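Local atomic coordinates of methyl-coenzyme M reductase subunit beta (PDB entry 1E6Y), a protein that forms part of methyl-coenzyme M reductase, the nickel enzyme that releases methane from methyl-coenzyme M with coenzyme B as reductant in the last step of methanogenesis. Residues Val354-Phe359 against Gly370-Asn375; Glu350-Gly355 against Thr379-Gly384; Arg189-Asn194 against Ser212-Ser217. All blocks are in the same frame, centred on the assembly; numbering follows the deposited sequence.

Along the chain interaction 3 closes first, within residues 189-217, and interactions 1 and 2 follow, both starting from helix 348-358 and reaching forward into the long loop that leads to helix 387-395. Interactions 1 and 2 share Val354 and Gly355, their centres lie about 8 Å apart, and Asn373 O and Thr379 OG1, 2.7 Å apart, join their loop segments. The centre of interaction 3 is about 13 Å from that of interaction 1 and 14 Å from that of interaction 2. The coenzyme-binding loop, packed on helix 348-358, is tied to segment 189-194, where Phe372 O receives Ala193 N and Ser382 O receives Arg189 NH1, and to helix 204-221, where Arg383 O receives Gln216 NE2.

Interaction 1: residues Val354-Phe359 against Gly370-Asn375; sequences VGFSFF and GVFNGN. With COM (1-thioethanesulfonic acid), chain N; TP7 (Coenzyme B), chain M.
Phe356 carries its CG anti to the backbone N (chi1 174°), while Phe372 holds its own anti to the carbonyl carbon (chi1 -69°), and these two torsions bring the rings together as a T-shaped (edge-to-face) aromatic pair. The pair joins the C-terminal end of helix 348-358 to the loop that returns past it, beside the coenzyme pocket. The edge of Phe356 is directed at the face of Phe372, with the planes 69° apart and the centroids 4.8 Å apart. CE2 of Phe356 makes the closest approach, 3.4 Å from CD1 of Phe372, and CD2 stands over the centre of the same ring. Phenylalanine suits both places: each is buried, and the contact asks for flat apolar groups, one offering C-H edges and the other a pi face. Val324 and Ser325 of helix 323-339 also pack against Phe356, and His376 meets the Phe372 ring.

Phe359, where the chain leaves helical geometry, links this aromatic pair to coenzyme B. Its backbone N still bonds to Gly355 O, and its CB lies 4.2 Å from CZ of Phe372. The ring itself turns to coenzyme B: CG of the coenzyme sits over one face near its rim, 3.7 Å above the plane, while CD2 of Phe358 lies over the opposite face, also toward the rim. The preceding Phe358 stands between coenzyme B and coenzyme M, as its CE2 approaches the coenzyme B thiol sulfur S7 at 3.9 Å and its other side meets coenzyme M, whose sulfonate oxygen O2S lies in the ring plane, 3.3 Å from CD1. Such an edge-on approach sets the slightly positive C-H rim against a negative oxygen. The Phe372 ring is met in the same way: the carbonyl O of Phe359 comes to its edge, in plane, 3.5 Å from CZ.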
loop_
_atom_site.group_PDB
_atom_site.type_symbol
_atom_site.label_atom_id
_atom_site.label_comp_id
_atom_site.label_asym_id
_atom_site.label_seq_id
_atom_site.Cartn_x
_atom_site.Cartn_y
_atom_site.Cartn_z
ATOM N N VAL E 354 -14.183 -16.105 16.751
ATOM C CA VAL E 354 -14.667 -16.814 15.566
ATOM C C VAL E 354 -13.644 -16.724 14.429
ATOM O O VAL E 354 -13.182 -17.748 13.921
ATOM C CB VAL E 354 -16.030 -16.248 15.088
ATOM C CG1 VAL E 354 -16.404 -16.835 13.737
ATOM C CG2 VAL E 354 -17.116 -16.571 16.109
ATOM N N GLY E 355 -13.217 -15.503 14.114
ATOM C CA GLY E 355 -12.238 -15.316 13.056
ATOM C C GLY E 355 -10.859 -15.824 13.437
ATOM O O GLY E 355 -10.135 -16.372 12.606
ATOM N N PHE E 356 -10.509 -15.646 14.708
ATOM C CA PHE E 356 -9.241 -16.113 15.257
ATOM C C PHE E 356 -9.143 -17.640 15.181
ATOM O O PHE E 356 -8.119 -18.170 14.750
ATOM C CB PHE E 356 -9.111 -15.606 16.705
ATOM C CG PHE E 356 -7.908 -16.124 17.449
ATOM C CD1 PHE E 356 -7.967 -16.304 18.828
ATOM C CD2 PHE E 356 -6.716 -16.416 16.791
ATOM C CE1 PHE E 356 -6.865 -16.771 19.539
ATOM C CE2 PHE E 356 -5.608 -16.890 17.492
ATOM C CZ PHE E 356 -5.684 -17.067 18.868
ATOM N N SER E 357 -10.234 -18.337 15.498
ATOM C CA SER E 357 -10.282 -19.794 15.336
ATOM C C SER E 357 -10.063 -20.181 13.869
ATOM O O SER E 357 -9.180 -20.974 13.547
ATOM C CB SER E 357 -11.630 -20.349 15.814
ATOM O OG SER E 357 -11.797 -20.171 17.211
ATOM N N PHE E 358 -10.826 -19.550 12.983
ATOM C CA PHE E 358 -10.704 -19.763 11.546
ATOM C C PHE E 358 -9.267 -19.563 11.060
ATOM O O PHE E 358 -8.690 -20.450 10.427
ATOM C CB PHE E 358 -11.655 -18.806 10.823
ATOM C CG PHE E 358 -11.457 -18.740 9.335
ATOM C CD1 PHE E 358 -11.563 -19.884 8.549
ATOM C CD2 PHE E 358 -11.256 -17.512 8.709
ATOM C CE1 PHE E 358 -11.476 -19.803 7.164
ATOM C CE2 PHE E 358 -11.169 -17.420 7.321
ATOM C CZ PHE E 358 -11.282 -18.566 6.549
ATOM N N PHE E 359 -8.671 -18.431 11.428
ATOM C CA PHE E 359 -7.334 -18.079 10.958
ATOM C C PHE E 359 -6.208 -18.702 11.777
ATOM O O PHE E 359 -5.036 -18.413 11.546
ATOM C CB PHE E 359 -7.175 -16.559 10.908
ATOM C CG PHE E 359 -7.704 -15.936 9.649
ATOM C CD1 PHE E 359 -8.844 -15.138 9.673
ATOM C CD2 PHE E 359 -7.063 -16.151 8.431
ATOM C CE1 PHE E 359 -9.335 -14.557 8.506
ATOM C CE2 PHE E 359 -7.545 -15.578 7.256
ATOM C CZ PHE E 359 -8.685 -14.779 7.292
ATOM N N GLY E 370 0.522 -17.541 18.603
ATOM C CA GLY E 370 1.630 -16.655 18.921
ATOM C C GLY E 370 1.926 -15.537 17.937
ATOM O O GLY E 370 2.615 -14.578 18.286
ATOM N N VAL E 371 1.441 -15.661 16.705
ATOM C CA VAL E 371 1.723 -14.656 15.679
ATOM C C VAL E 371 0.744 -13.483 15.713
ATOM O O VAL E 371 0.986 -12.442 15.103
ATOM C CB VAL E 371 1.726 -15.276 14.255
ATOM C CG1 VAL E 371 2.663 -16.471 14.212
ATOM C CG2 VAL E 371 0.314 -15.675 13.840
ATOM N N PHE E 372 -0.327 -13.631 16.487
ATOM C CA PHE E 372 -1.377 -12.624 16.536
ATOM C C PHE E 372 -1.060 -11.482 17.493
ATOM O O PHE E 372 -0.170 -11.587 18.339
ATOM C CB PHE E 372 -2.709 -13.276 16.910
ATOM C CG PHE E 372 -3.254 -14.177 15.843
ATOM C CD1 PHE E 372 -2.954 -15.534 15.842
ATOM C CD2 PHE E 372 -4.022 -13.659 14.806
ATOM C CE1 PHE E 372 -3.411 -16.365 14.820
ATOM C CE2 PHE E 372 -4.485 -14.479 13.781
ATOM C CZ PHE E 372 -4.180 -15.836 13.790
ATOM N N ASN E 373 -1.771 -10.374 17.312
ATOM C CA ASN E 373 -1.580 -9.179 18.125
ATOM C C ASN E 373 -2.789 -8.257 17.988
ATOM O O ASN E 373 -3.674 -8.502 17.165
ATOM C CB ASN E 373 -0.293 -8.442 17.714
ATOM C CG ASN E 373 -0.210 -8.189 16.219
ATOM O OD1 ASN E 373 -0.718 -7.186 15.719
ATOM N ND2 ASN E 373 0.447 -9.093 15.499
ATOM N N GLY E 374 -2.836 -7.215 18.814
ATOM C CA GLY E 374 -3.970 -6.307 18.810
ATOM C C GLY E 374 -4.107 -5.472 17.546
ATOM O O GLY E 374 -5.135 -4.828 17.343
ATOM N N ASN E 375 -3.066 -5.457 16.713
ATOM C CA ASN E 375 -3.102 -4.745 15.434
ATOM C C ASN E 375 -3.337 -5.695 14.254
ATOM O O ASN E 375 -3.527 -5.250 13.120
ATOM C CB ASN E 375 -1.795 -3.965 15.228
ATOM C CG ASN E 375 -1.797 -3.145 13.945
ATOM O OD1 ASN E 375 -2.515 -2.151 13.828
ATOM N ND2 ASN E 375 -1.000 -3.570 12.971
HETATM C C1 COM N . -14.349 -22.185 4.595
HETATM C C2 COM N . -12.994 -22.461 5.256
HETATM S S1 COM N . -14.119 -21.927 2.833
HETATM S S2 COM N . -13.192 -23.228 6.869
HETATM O O1S COM N . -14.333 -22.556 7.570
HETATM O O2S COM N . -11.908 -23.044 7.663
HETATM O O3S COM N . -13.477 -24.694 6.702
HETATM N N TP7 M . -5.871 -12.625 4.762
HETATM P P TP7 M . -2.129 -12.911 7.274
HETATM O O1P TP7 M . -2.378 -13.356 8.661
HETATM O O2P TP7 M . -1.552 -11.548 7.251
HETATM O O3P TP7 M . -1.231 -13.885 6.572
HETATM O O4P TP7 M . -3.586 -12.897 6.500
HETATM C CB TP7 M . -4.531 -11.927 6.692
HETATM C C TP7 M . -4.014 -11.016 4.449
HETATM O O TP7 M . -3.522 -11.815 3.614
HETATM O OXT TP7 M . -3.637 -9.823 4.569
HETATM C CA TP7 M . -5.153 -11.543 5.368
HETATM C CG TP7 M . -5.580 -12.475 7.659
HETATM O O1 TP7 M . -7.932 -11.827 5.328
HETATM C C1 TP7 M . -7.258 -12.553 4.544
HETATM C C2 TP7 M . -7.803 -13.293 3.497
HETATM C C3 TP7 M . -9.317 -13.209 3.267
HETATM C C4 TP7 M . -10.006 -13.917 2.067
HETATM C C5 TP7 M . -9.889 -15.456 2.257
HETATM C C6 TP7 M . -10.803 -15.948 3.422
HETATM C C7 TP7 M . -12.220 -15.555 3.172
HETATM S S7 TP7 M . -13.445 -16.037 4.424
#

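Interaction 2: residues Glu350-Gly355 against Thr379-Gly384; sequences EGTAVG and TRHSRG
The hydroxyl OG1 of Thr352 is the polar atom at the centre of this contact: it bonds to Lys348 O one turn earlier in its own helix and also receives a weak, bent hydrogen bond from Ser382 N, 3.1 Å away with an N-H...O angle of 127°. Since OG1 is anti to the carbonyl carbon (chi1 -62°), it stays close enough to the helix to reach Lys348 yet faces the loop 379-384. CB of His381, at 3.4 Å, and CB of Ser382, at 3.6 Å, close in around the same oxygen. The methyl branch does the apolar work, CG2 of Thr352 resting 3.8 Å from CA of Thr379 and 4.1 Å from its CG2. Threonine is well suited here because one branched side chain serves a buried backbone amide and packs against a neighbouring methyl.

The other polar groups of the loop have partners of their own. Thr379 OG1 bonds to Asn373 O, Ser382 OG to Asp345, and His381 ND1 to a polar side chain of another protein chain.

This is a helix-to-loop contact on helix 348-358: Ala353 and Val354 pack on helix 323-339, while Arg383, further along the loop, lies against Phe229 and His232 of helix 228-241.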
loop_
_atom_site.group_PDB
_atom_site.type_symbol
_atom_site.label_atom_id
_atom_site.label_comp_id
_atom_site.label_asym_id
_atom_site.label_seq_id
_atom_site.Cartn_x
_atom_site.Cartn_y
_atom_site.Cartn_z
ATOM N N GLU E 350 -16.273 -12.882 21.431
ATOM C CA GLU E 350 -16.765 -14.041 20.692
ATOM C C GLU E 350 -16.503 -13.880 19.198
ATOM O O GLU E 350 -16.010 -14.800 18.549
ATOM C CB GLU E 350 -18.263 -14.224 20.932
ATOM C CG GLU E 350 -18.822 -15.513 20.369
ATOM C CD GLU E 350 -20.333 -15.601 20.481
ATOM O OE1 GLU E 350 -20.943 -16.268 19.620
ATOM O OE2 GLU E 350 -20.908 -15.026 21.432
ATOM N N GLY E 351 -16.798 -12.690 18.675
ATOM C CA GLY E 351 -16.575 -12.401 17.271
ATOM C C GLY E 351 -15.112 -12.497 16.888
ATOM O O GLY E 351 -14.764 -13.182 15.923
ATOM N N THR E 352 -14.250 -11.838 17.660
ATOM C CA THR E 352 -12.809 -11.950 17.462
ATOM C C THR E 352 -12.388 -13.419 17.463
ATOM O O THR E 352 -11.666 -13.862 16.568
ATOM C CB THR E 352 -12.030 -11.201 18.565
ATOM O OG1 THR E 352 -12.340 -9.805 18.509
ATOM C CG2 THR E 352 -10.526 -11.382 18.382
ATOM N N ALA E 353 -12.970 -14.194 18.375
ATOM C CA ALA E 353 -12.612 -15.599 18.542
ATOM C C ALA E 353 -13.061 -16.467 17.371
ATOM O O ALA E 353 -12.414 -17.462 17.053
ATOM C CB ALA E 353 -13.193 -16.131 19.836
ATOM N N VAL E 354 -14.183 -16.105 16.751
ATOM C CA VAL E 354 -14.667 -16.814 15.566
ATOM C C VAL E 354 -13.644 -16.724 14.429
ATOM O O VAL E 354 -13.182 -17.748 13.921
ATOM C CB VAL E 354 -16.030 -16.248 15.088
ATOM C CG1 VAL E 354 -16.404 -16.835 13.737
ATOM C CG2 VAL E 354 -17.116 -16.571 16.109
ATOM N N GLY E 355 -13.217 -15.503 14.114
ATOM C CA GLY E 355 -12.238 -15.316 13.056
ATOM C C GLY E 355 -10.859 -15.824 13.437
ATOM O O GLY E 355 -10.135 -16.372 12.606
ATOM N N THR E 379 -7.438 -10.124 14.930
ATOM C CA THR E 379 -7.609 -10.088 16.381
ATOM C C THR E 379 -7.640 -8.685 16.995
ATOM O O THR E 379 -7.533 -8.537 18.213
ATOM C CB THR E 379 -6.511 -10.917 17.083
ATOM O OG1 THR E 379 -5.236 -10.615 16.502
ATOM C CG2 THR E 379 -6.788 -12.409 16.935
ATOM N N ARG E 380 -7.856 -7.669 16.161
ATOM C CA ARG E 380 -7.954 -6.303 16.617
ATOM C C ARG E 380 -9.306 -5.941 17.221
ATOM O O ARG E 380 -9.465 -4.894 17.841
ATOM C CB ARG E 380 -7.681 -5.312 15.469
ATOM C CG ARG E 380 -8.621 -5.455 14.272
ATOM C CD ARG E 380 -8.259 -4.360 13.266
ATOM N NE ARG E 380 -8.714 -3.046 13.673
ATOM C CZ ARG E 380 -8.698 -1.956 12.935
ATOM N NH1 ARG E 380 -9.154 -0.803 13.369
ATOM N NH2 ARG E 380 -8.198 -2.004 11.687
ATOM N N HIS E 381 -10.322 -6.752 16.958
ATOM C CA HIS E 381 -11.697 -6.268 17.046
ATOM C C HIS E 381 -12.195 -5.982 18.453
ATOM O O HIS E 381 -12.830 -4.953 18.689
ATOM C CB HIS E 381 -12.623 -7.245 16.339
ATOM C CG HIS E 381 -12.143 -7.625 14.976
ATOM N ND1 HIS E 381 -12.221 -6.762 13.900
ATOM C CD2 HIS E 381 -11.421 -8.685 14.554
ATOM C CE1 HIS E 381 -11.562 -7.277 12.882
ATOM N NE2 HIS E 381 -11.065 -8.445 13.248
ATOM N N SER E 382 -11.872 -6.866 19.392
ATOM C CA SER E 382 -12.219 -6.645 20.791
ATOM C C SER E 382 -11.352 -5.544 21.391
ATOM O O SER E 382 -10.190 -5.376 21.014
ATOM C CB SER E 382 -12.051 -7.937 21.596
ATOM O OG SER E 382 -12.334 -7.719 22.969
ATOM N N ARG E 383 -11.934 -4.778 22.305
ATOM C CA ARG E 383 -11.224 -3.661 22.945
ATOM C C ARG E 383 -10.255 -4.100 24.020
ATOM O O ARG E 383 -10.340 -3.690 25.199
ATOM C CB ARG E 383 -12.267 -2.657 23.432
ATOM C CG ARG E 383 -13.074 -2.025 22.305
ATOM C CD ARG E 383 -14.113 -1.068 22.846
ATOM N NE ARG E 383 -15.215 -1.872 23.441
ATOM C CZ ARG E 383 -16.269 -1.238 23.937
ATOM N NH1 ARG E 383 -17.222 -2.051 24.435
ATOM N NH2 ARG E 383 -16.435 0.069 23.989
ATOM N N GLY E 384 -9.303 -4.936 23.613
ATOM C CA GLY E 384 -8.210 -5.320 24.485
ATOM C C GLY E 384 -8.463 -6.552 25.332
ATOM O O GLY E 384 -7.590 -6.953 26.097
#

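Interaction 3: residues Arg189-Asn194 against Ser212-Ser217; sequences RNIMAN and SIYEQS
Arg189 and Glu215 cross at about a right angle and join in a side-on, two-pronged salt bridge, NE and NH1 each taking one carboxylate oxygen. NE meets OE1 of Glu215 at 3.0 Å in an almost straight bond (171°), and NH1 meets OE2 at 2.8 Å. Both oxygens lie near the guanidinium plane, yet the two flat groups are turned 45° apart. OE2 is approached on its syn side, whereas OE1 is met from above the carboxylate plane. The bend of the arginine at chi3 (69°) and of the glutamate at chi2 turns their charged ends toward each other, the charges paired although buried. With a methionine at Arg189, Glu215 would probably be left as a buried charge without its mate, and Ser382 O would lose the bond it receives from NH1.

Ile191 and Tyr214 also cross at about a right angle, but the contact is apolar: the CD1 methyl sits over the centre of the ring, 3.6 Å from the centroid, a CH-pi contact.

The contact fixes the chain leading into helix 193-199 against helix 204-221. On the latter helix, Tyr214 also packs on Ile34 of helix 29-40 and bonds through OH to Thr38, while Ala193 packs on Val390 and Cys391 of helix 387-395.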
loop_
_atom_site.group_PDB
_atom_site.type_symbol
_atom_site.label_atom_id
_atom_site.label_comp_id
_atom_site.label_asym_id
_atom_site.label_seq_id
_atom_site.Cartn_x
_atom_site.Cartn_y
_atom_site.Cartn_z
ATOM N N ARG E 189 -0.577 -1.772 20.123
ATOM C CA ARG E 189 -1.297 -3.015 19.850
ATOM C C ARG E 189 -0.556 -3.911 18.888
ATOM O O ARG E 189 -0.861 -5.105 18.797
ATOM C CB ARG E 189 -2.699 -2.687 19.342
ATOM C CG ARG E 189 -3.470 -1.771 20.285
ATOM C CD ARG E 189 -4.964 -1.758 20.005
ATOM N NE ARG E 189 -5.543 -3.065 20.360
ATOM C CZ ARG E 189 -6.828 -3.327 20.047
ATOM N NH1 ARG E 189 -7.267 -4.524 20.431
ATOM N NH2 ARG E 189 -7.558 -2.432 19.415
ATOM N N ASN E 190 0.464 -3.388 18.216
ATOM C CA ASN E 190 1.237 -4.217 17.298
ATOM C C ASN E 190 2.414 -4.911 17.986
ATOM O O ASN E 190 3.579 -4.642 17.681
ATOM C CB ASN E 190 1.730 -3.392 16.105
ATOM C CG ASN E 190 2.022 -4.254 14.891
ATOM O OD1 ASN E 190 1.952 -5.483 14.958
ATOM N ND2 ASN E 190 2.312 -3.614 13.762
ATOM N N ILE E 191 2.096 -5.825 18.901
ATOM C CA ILE E 191 3.102 -6.604 19.618
ATOM C C ILE E 191 2.668 -8.065 19.603
ATOM O O ILE E 191 1.658 -8.418 20.211
ATOM C CB ILE E 191 3.229 -6.138 21.095
ATOM C CG1 ILE E 191 3.556 -4.643 21.150
ATOM C CG2 ILE E 191 4.303 -6.948 21.813
ATOM C CD1 ILE E 191 3.391 -4.031 22.519
ATOM N N MET E 192 3.412 -8.914 18.897
ATOM C CA MET E 192 2.980 -10.296 18.720
ATOM C C MET E 192 2.992 -11.049 20.047
ATOM O O MET E 192 3.791 -10.750 20.939
ATOM C CB MET E 192 3.839 -11.014 17.664
ATOM C CG MET E 192 5.071 -11.722 18.192
ATOM S SD MET E 192 6.125 -12.348 16.859
ATOM C CE MET E 192 5.027 -13.503 16.037
ATOM N N ALA E 193 1.999 -11.917 20.218
ATOM C CA ALA E 193 1.774 -12.609 21.481
ATOM C C ALA E 193 3.011 -13.365 21.963
ATOM O O ALA E 193 3.288 -13.405 23.162
ATOM C CB ALA E 193 0.593 -13.558 21.348
ATOM N N ASN E 194 3.784 -13.911 21.028
ATOM C CA ASN E 194 5.004 -14.634 21.380
ATOM C C ASN E 194 6.022 -13.746 22.094
ATOM O O ASN E 194 6.757 -14.220 22.961
ATOM C CB ASN E 194 5.645 -15.252 20.132
ATOM C CG ASN E 194 5.116 -16.644 19.828
ATOM O OD1 ASN E 194 4.318 -17.197 20.581
ATOM N ND2 ASN E 194 5.557 -17.211 18.713
ATOM N N SER E 212 -2.369 -6.917 28.704
ATOM C CA SER E 212 -3.476 -6.039 29.076
ATOM C C SER E 212 -3.012 -4.588 29.184
ATOM O O SER E 212 -3.703 -3.671 28.741
ATOM C CB SER E 212 -4.077 -6.488 30.409
ATOM O OG SER E 212 -4.634 -7.788 30.303
ATOM N N ILE E 213 -1.828 -4.395 29.757
ATOM C CA ILE E 213 -1.236 -3.069 29.884
ATOM C C ILE E 213 -0.993 -2.454 28.507
ATOM O O ILE E 213 -1.400 -1.321 28.252
ATOM C CB ILE E 213 0.085 -3.140 30.686
ATOM C CG1 ILE E 213 -0.231 -3.430 32.158
ATOM C CG2 ILE E 213 0.875 -1.837 30.546
ATOM C CD1 ILE E 213 0.963 -3.862 32.972
ATOM N N TYR E 214 -0.444 -3.247 27.590
ATOM C CA TYR E 214 -0.196 -2.779 26.229
ATOM C C TYR E 214 -1.505 -2.534 25.481
ATOM O O TYR E 214 -1.682 -1.488 24.855
ATOM C CB TYR E 214 0.650 -3.796 25.455
ATOM C CG TYR E 214 2.117 -3.828 25.840
ATOM C CD1 TYR E 214 2.803 -5.040 25.911
ATOM C CD2 TYR E 214 2.839 -2.647 26.039
ATOM C CE1 TYR E 214 4.173 -5.079 26.160
ATOM C CE2 TYR E 214 4.209 -2.677 26.292
ATOM C CZ TYR E 214 4.868 -3.897 26.348
ATOM O OH TYR E 214 6.222 -3.942 26.583
ATOM N N GLU E 215 -2.421 -3.495 25.563
ATOM C CA GLU E 215 -3.700 -3.408 24.861
ATOM C C GLU E 215 -4.527 -2.215 25.315
ATOM O O GLU E 215 -5.013 -1.447 24.487
ATOM C CB GLU E 215 -4.504 -4.695 25.058
ATOM C CG GLU E 215 -4.115 -5.817 24.104
ATOM C CD GLU E 215 -4.515 -5.522 22.669
ATOM O OE1 GLU E 215 -3.720 -4.894 21.940
ATOM O OE2 GLU E 215 -5.624 -5.927 22.268
ATOM N N GLN E 216 -4.655 -2.038 26.625
ATOM C CA GLN E 216 -5.440 -0.929 27.153
ATOM C C GLN E 216 -4.761 0.419 26.954
ATOM O O GLN E 216 -5.435 1.425 26.737
ATOM C CB GLN E 216 -5.767 -1.147 28.634
ATOM C CG GLN E 216 -6.724 -2.316 28.890
ATOM C CD GLN E 216 -7.980 -2.269 28.029
ATOM O OE1 GLN E 216 -8.482 -1.193 27.694
ATOM N NE2 GLN E 216 -8.494 -3.440 27.672
ATOM N N SER E 217 -3.431 0.430 26.936
ATOM C CA SER E 217 -2.694 1.630 26.545
ATOM C C SER E 217 -3.006 1.987 25.095
ATOM O O SER E 217 -3.176 3.160 24.758
ATOM C CB SER E 217 -1.190 1.421 26.720
ATOM O OG SER E 217 -0.851 1.314 28.091
#